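Side-chain contact in lectin-like protein (Entamoeba histolytica HM-1:IMSS-A, PDB 5ZBT), which is of unproven function but may bind D-mannose through this legume lectin-like domain of a membrane-anchored ERGIC-53-like protein: residues 50-53 with 54-57. Sequence-based numbering, arbitrary orientation.
Sequences IVFE and NYVQ
The amide N-H of F52 reaches across the turn to the carbonyl oxygen of Y55, N to O 2.8 Å. This closes a tight antiparallel hairpin: E53 and N54 take the backbone angles of a type I beta-turn, and further along I50 and Q57 form a hydrogen-bonded pair, with Q57 N giving to I50 O at 2.8 Å and I50 N to Q57 O at 3.1 Å.

The side chains of I50, F52, Y55 and Q57 gather on one side of this hairpin. Y55 holds its ring between its own backbone N and carbonyl carbon (chi1 56°), which stands it up beside F52; F52 CB then sits almost over the centre of the tyrosine ring, 4.0 Å from its centroid, a CH-pi contact. The two rings meet obliquely, planes 32° apart, and touch closely where F52 CD2 comes within 3.3 Å of Y55 CE1. Y55 OH lies over the rim of one face of the phenyl and I50 CG2 over the rim of the opposite face. At its edge, near the ring plane, lies Q57 OE1, 3.8 Å from F52 CE2, the amide itself being turned well away from the ring plane. With chi1 at 173°, Q57 turns its CG opposite the backbone N, and the extended chain brings the amide alongside I50, whose CD1 packs 3.6 Å from NE2. The same NE2 is hydrogen-bonded to the carbonyl of P48, which pins the amide's position. Outside the hairpin R223 makes a cation-pi contact with Y55.

V51 and V56, a non-hydrogen-bonded pair, turn to the other face of the hairpin, where V51 packs on P36 and V39 of helix 36-42 and V56 on F30. Strand 50-51 is an edge strand, within this chain, of one sheet of the legume-lectin sandwich, joined by this turn to strand 56-59, whose V56 pairs in turn with V224 of strand 220-231.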
# COMPACT_ATOMS: atom_id res chain seq x y z
N ILE A 50 -3.41 -9.72 11.55
CA ILE A 50 -4.30 -10.84 11.82
C ILE A 50 -5.19 -11.06 10.61
O ILE A 50 -5.88 -10.15 10.17
CB ILE A 50 -5.20 -10.60 13.06
CG1 ILE A 50 -4.39 -10.42 14.35
CG2 ILE A 50 -6.18 -11.75 13.19
CD1 ILE A 50 -5.26 -9.97 15.54
N VAL A 51 -5.22 -12.29 10.11
CA VAL A 51 -6.14 -12.65 9.04
C VAL A 51 -7.49 -13.00 9.67
O VAL A 51 -7.60 -13.98 10.41
CB VAL A 51 -5.62 -13.82 8.19
CG1 VAL A 51 -6.59 -14.13 7.06
CG2 VAL A 51 -4.22 -13.51 7.68
N PHE A 52 -8.50 -12.18 9.40
CA PHE A 52 -9.88 -12.43 9.79
C PHE A 52 -10.63 -13.02 8.60
O PHE A 52 -10.09 -13.12 7.49
CB PHE A 52 -10.54 -11.14 10.29
CG PHE A 52 -10.15 -10.75 11.69
CD1 PHE A 52 -10.81 -11.31 12.80
CD2 PHE A 52 -9.14 -9.83 11.91
CE1 PHE A 52 -10.44 -10.95 14.09
CE2 PHE A 52 -8.78 -9.47 13.20
CZ PHE A 52 -9.43 -10.03 14.30
N GLU A 53 -11.89 -13.39 8.84
CA GLU A 53 -12.72 -13.95 7.78
C GLU A 53 -12.92 -12.96 6.63
O GLU A 53 -12.78 -13.33 5.45
CB GLU A 53 -14.08 -14.39 8.34
CG GLU A 53 -14.65 -15.63 7.66
CD GLU A 53 -16.14 -15.81 7.87
OE1 GLU A 53 -16.73 -15.04 8.65
OE2 GLU A 53 -16.73 -16.71 7.23
N ASN A 54 -13.24 -11.70 6.94
CA ASN A 54 -13.59 -10.72 5.92
C ASN A 54 -12.49 -9.72 5.58
O ASN A 54 -12.71 -8.86 4.72
CB ASN A 54 -14.84 -9.95 6.34
CG ASN A 54 -16.01 -10.86 6.67
OD1 ASN A 54 -16.20 -11.89 6.03
ND2 ASN A 54 -16.80 -10.48 7.68
N TYR A 55 -11.32 -9.78 6.22
CA TYR A 55 -10.29 -8.77 5.99
C TYR A 55 -9.00 -9.23 6.66
O TYR A 55 -9.00 -10.11 7.53
CB TYR A 55 -10.71 -7.38 6.51
CG TYR A 55 -11.09 -7.38 7.97
CD1 TYR A 55 -10.14 -7.19 8.97
CD2 TYR A 55 -12.40 -7.62 8.37
CE1 TYR A 55 -10.48 -7.21 10.31
CE2 TYR A 55 -12.76 -7.65 9.72
CZ TYR A 55 -11.80 -7.44 10.68
OH TYR A 55 -12.15 -7.46 12.01
N VAL A 56 -7.89 -8.62 6.22
CA VAL A 56 -6.61 -8.74 6.90
C VAL A 56 -6.41 -7.48 7.73
O VAL A 56 -6.40 -6.36 7.19
CB VAL A 56 -5.45 -8.94 5.90
CG1 VAL A 56 -4.11 -9.11 6.64
CG2 VAL A 56 -5.73 -10.14 4.98
N GLN A 57 -6.29 -7.64 9.05
CA GLN A 57 -5.98 -6.52 9.92
C GLN A 57 -4.50 -6.21 9.79
O GLN A 57 -3.66 -7.10 9.96
CB GLN A 57 -6.33 -6.83 11.37
CG GLN A 57 -5.86 -5.77 12.36
CD GLN A 57 -5.99 -6.23 13.83
OE1 GLN A 57 -7.10 -6.30 14.36
NE2 GLN A 57 -4.87 -6.57 14.45